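Local structure of ssDNA binding protein (Aeropyrum pernix, 4PSN) at residues D19-V24 against N49-L54. The protein binds single-stranded DNA, probably entrapping it in a system of tunnels between the subunits of its four-chain assembly. Numbering follows the deposited sequence.
Sequences DKVRRV and NLNRVL
Val21 and Asn51 mark the point where helix segments 19-24 and 49-54 face each other, their CA atoms 7.3 Å apart. The axes run nearly antiparallel, at 154°, and approach to 9.9 Å. Central to this small interface, Val21 points at the other helix and touches Leu50, Asn51 and Leu54. Its CG1, anti to the backbone N (chi1 164°), meets Leu50 CD2 at 4.0 Å, the side chains set roughly perpendicular to one another, while CG2 meets Leu54 CD1 tip to tip, also at 4.0 Å. A beta-branched valine suits the place because it is short and offers a methyl to each leucine. Helices 17-28 and 40-61, in the ThermoDBP-related part of the chain, lie side by side against the three-stranded antiparallel sheet of strands 6-13, 69-78 and 83-97; Leu50 and Leu54, long enough to touch Val21 and the sheet at once, carry the apolar packing on to Phe85 and Ile72 respectively. The Asn51 and Val21 side chains run alongside one another in opposite senses, with Asn51 OD1 3.3 Å from Val21 CB. This oxygen is buried against the valine and has no hydrogen-bond partner in the model; asparagine is short enough to lie there while its ND2 donates to the backbone O of Ala18. A leucine in its place would probably leave the Ala18 carbonyl without this side-chain donor, losing one polar tie between the helices; the Tyr17 hydroxyl, hydrogen-bonded to Asn51 O, supplies another. The end of Arg22 turns from helix 49-54, its long chain letting NH2 hydrogen-bond to the backbone O of Asn203 of a second subunit.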
ATOM      1  N   ASP C  19     -14.988  -3.921   2.733  1.00 19.15           N
ATOM      2  CA  ASP C  19     -14.048  -4.716   1.967  1.00 22.54           C
ATOM      3  C   ASP C  19     -12.611  -4.555   2.460  1.00 27.58           C
ATOM      4  O   ASP C  19     -11.827  -5.481   2.355  1.00 27.29           O
ATOM      5  CB  ASP C  19     -14.174  -4.428   0.467  1.00 27.35           C
ATOM      6  CG  ASP C  19     -15.424  -5.078  -0.143  1.00 33.88           C
ATOM      7  OD1 ASP C  19     -16.078  -5.878   0.568  1.00 33.52           O
ATOM      8  OD2 ASP C  19     -15.750  -4.781  -1.311  1.00 33.55           O
ATOM      9  N   LYS C  20     -12.275  -3.391   3.017  1.00 22.62           N
ATOM     10  CA  LYS C  20     -10.949  -3.213   3.604  1.00 21.02           C
ATOM     11  C   LYS C  20     -10.829  -4.116   4.823  1.00 22.52           C
ATOM     12  O   LYS C  20      -9.833  -4.822   5.006  1.00 24.50           O
ATOM     13  CB  LYS C  20     -10.724  -1.746   3.993  1.00 23.28           C
ATOM     14  CG  LYS C  20      -9.296  -1.415   4.424  1.00 25.58           C
ATOM     15  CD  LYS C  20      -8.280  -1.912   3.401  1.00 31.84           C
ATOM     16  CE  LYS C  20      -6.993  -1.100   3.389  1.00 43.27           C
ATOM     17  NZ  LYS C  20      -7.078   0.018   2.394  1.00 51.48           N
ATOM     18  N   VAL C  21     -11.860  -4.093   5.659  1.00 20.43           N
ATOM     19  CA  VAL C  21     -11.904  -4.932   6.846  1.00 23.01           C
ATOM     20  C   VAL C  21     -11.746  -6.408   6.472  1.00 26.93           C
ATOM     21  O   VAL C  21     -10.931  -7.115   7.049  1.00 24.64           O
ATOM     22  CB  VAL C  21     -13.217  -4.707   7.638  1.00 25.62           C
ATOM     23  CG1 VAL C  21     -13.446  -5.834   8.627  1.00 24.80           C
ATOM     24  CG2 VAL C  21     -13.163  -3.360   8.367  1.00 26.91           C
ATOM     25  N   ARG C  22     -12.522  -6.860   5.496  1.00 25.82           N
ATOM     26  CA  ARG C  22     -12.480  -8.254   5.056  1.00 22.03           C
ATOM     27  C   ARG C  22     -11.106  -8.596   4.478  1.00 25.93           C
ATOM     28  O   ARG C  22     -10.531  -9.623   4.799  1.00 23.38           O
ATOM     29  CB  ARG C  22     -13.564  -8.497   4.001  1.00 21.43           C
ATOM     30  CG  ARG C  22     -13.710  -9.957   3.533  1.00 26.25           C
ATOM     31  CD  ARG C  22     -14.822 -10.095   2.481  1.00 24.41           C
ATOM     32  NE  ARG C  22     -15.399 -11.444   2.468  1.00 31.29           N
ATOM     33  CZ  ARG C  22     -14.956 -12.426   1.698  1.00 32.36           C
ATOM     34  NH1 ARG C  22     -13.933 -12.210   0.881  1.00 33.04           N
ATOM     35  NH2 ARG C  22     -15.523 -13.620   1.747  1.00 33.29           N
ATOM     36  N   ARG C  23     -10.569  -7.735   3.630  1.00 22.34           N
ATOM     37  CA  ARG C  23      -9.286  -8.046   3.002  1.00 28.21           C
ATOM     38  C   ARG C  23      -8.118  -8.112   3.985  1.00 31.27           C
ATOM     39  O   ARG C  23      -7.258  -8.990   3.878  1.00 28.34           O
ATOM     40  CB  ARG C  23      -8.991  -7.071   1.860  1.00 26.32           C
ATOM     41  CG  ARG C  23      -9.878  -7.338   0.655  1.00 35.57           C
ATOM     42  CD  ARG C  23      -9.705  -6.291  -0.428  1.00 45.12           C
ATOM     43  NE  ARG C  23     -10.663  -6.491  -1.513  1.00 52.91           N
ATOM     44  CZ  ARG C  23     -10.942  -5.581  -2.441  1.00 57.25           C
ATOM     45  NH1 ARG C  23     -10.335  -4.403  -2.415  1.00 59.61           N
ATOM     46  NH2 ARG C  23     -11.829  -5.846  -3.389  1.00 54.88           N
ATOM     47  N   VAL C  24      -8.089  -7.181   4.936  1.00 29.47           N
ATOM     48  CA  VAL C  24      -7.045  -7.162   5.947  1.00 27.55           C
ATOM     49  C   VAL C  24      -7.131  -8.402   6.855  1.00 28.59           C
ATOM     50  O   VAL C  24      -6.110  -8.998   7.210  1.00 28.00           O
ATOM     51  CB  VAL C  24      -7.102  -5.864   6.787  1.00 26.95           C
ATOM     52  CG1 VAL C  24      -6.160  -5.945   7.988  1.00 27.63           C
ATOM     53  CG2 VAL C  24      -6.784  -4.635   5.912  1.00 27.93           C
ATOM     54  N   ASN C  49     -19.579 -10.408  10.374  1.00 25.45           N
ATOM     55  CA  ASN C  49     -20.126  -9.974  11.659  1.00 27.10           C
ATOM     56  C   ASN C  49     -19.557  -8.640  12.131  1.00 29.83           C
ATOM     57  O   ASN C  49     -20.295  -7.773  12.609  1.00 31.27           O
ATOM     58  CB  ASN C  49     -19.852 -11.024  12.743  1.00 39.42           C
ATOM     59  CG  ASN C  49     -20.649 -12.301  12.539  1.00 48.68           C
ATOM     60  OD1 ASN C  49     -21.656 -12.307  11.826  1.00 50.70           O
ATOM     61  ND2 ASN C  49     -20.203 -13.391  13.165  1.00 47.42           N
ATOM     62  N   LEU C  50     -18.240  -8.477  12.038  1.00 24.83           N
ATOM     63  CA  LEU C  50     -17.652  -7.204  12.420  1.00 23.88           C
ATOM     64  C   LEU C  50     -18.238  -6.115  11.529  1.00 25.31           C
ATOM     65  O   LEU C  50     -18.620  -5.054  12.007  1.00 29.25           O
ATOM     66  CB  LEU C  50     -16.125  -7.238  12.305  1.00 24.63           C
ATOM     67  CG  LEU C  50     -15.381  -5.952  12.683  1.00 27.94           C
ATOM     68  CD1 LEU C  50     -15.754  -5.512  14.088  1.00 27.05           C
ATOM     69  CD2 LEU C  50     -13.846  -6.143  12.547  1.00 26.52           C
ATOM     70  N   ASN C  51     -18.323  -6.381  10.228  1.00 26.59           N
ATOM     71  CA  ASN C  51     -18.816  -5.371   9.304  1.00 23.88           C
ATOM     72  C   ASN C  51     -20.250  -4.976   9.627  1.00 24.20           C
ATOM     73  O   ASN C  51     -20.626  -3.812   9.494  1.00 26.99           O
ATOM     74  CB  ASN C  51     -18.675  -5.836   7.860  1.00 23.32           C
ATOM     75  CG  ASN C  51     -17.259  -5.645   7.338  1.00 27.76           C
ATOM     76  OD1 ASN C  51     -16.542  -4.766   7.813  1.00 25.93           O
ATOM     77  ND2 ASN C  51     -16.851  -6.464   6.373  1.00 20.17           N
ATOM     78  N   ARG C  52     -21.037  -5.950  10.076  1.00 26.19           N
ATOM     79  CA  ARG C  52     -22.443  -5.703  10.399  1.00 27.57           C
ATOM     80  C   ARG C  52     -22.527  -4.701  11.537  1.00 29.13           C
ATOM     81  O   ARG C  52     -23.306  -3.736  11.495  1.00 27.46           O
ATOM     82  CB  ARG C  52     -23.133  -7.016  10.775  1.00 30.68           C
ATOM     83  CG  ARG C  52     -24.644  -6.921  10.952  1.00 29.58           C
ATOM     84  CD  ARG C  52     -25.030  -6.548  12.358  1.00 36.53           C
ATOM     85  NE  ARG C  52     -26.485  -6.511  12.511  1.00 42.02           N
ATOM     86  CZ  ARG C  52     -27.239  -5.454  12.220  1.00 49.57           C
ATOM     87  NH1 ARG C  52     -28.559  -5.510  12.386  1.00 48.51           N
ATOM     88  NH2 ARG C  52     -26.671  -4.336  11.770  1.00 50.83           N
ATOM     89  N   VAL C  53     -21.705  -4.927  12.553  1.00 31.14           N
ATOM     90  CA  VAL C  53     -21.644  -4.042  13.705  1.00 33.04           C
ATOM     91  C   VAL C  53     -21.134  -2.655  13.334  1.00 31.16           C
ATOM     92  O   VAL C  53     -21.676  -1.639  13.783  1.00 29.17           O
ATOM     93  CB  VAL C  53     -20.739  -4.650  14.773  1.00 45.99           C
ATOM     94  CG1 VAL C  53     -20.303  -3.600  15.764  1.00 47.51           C
ATOM     95  CG2 VAL C  53     -21.464  -5.811  15.454  1.00 51.11           C
ATOM     96  N   LEU C  54     -20.088  -2.614  12.513  1.00 28.69           N
ATOM     97  CA  LEU C  54     -19.517  -1.352  12.076  1.00 22.55           C
ATOM     98  C   LEU C  54     -20.524  -0.561  11.263  1.00 25.05           C
ATOM     99  O   LEU C  54     -20.538   0.669  11.295  1.00 24.54           O
ATOM    100  CB  LEU C  54     -18.247  -1.594  11.258  1.00 23.78           C
ATOM    101  CG  LEU C  54     -17.068  -2.106  12.093  1.00 28.28           C
ATOM    102  CD1 LEU C  54     -15.873  -2.410  11.193  1.00 30.37           C
ATOM    103  CD2 LEU C  54     -16.690  -1.078  13.162  1.00 30.18           C
TER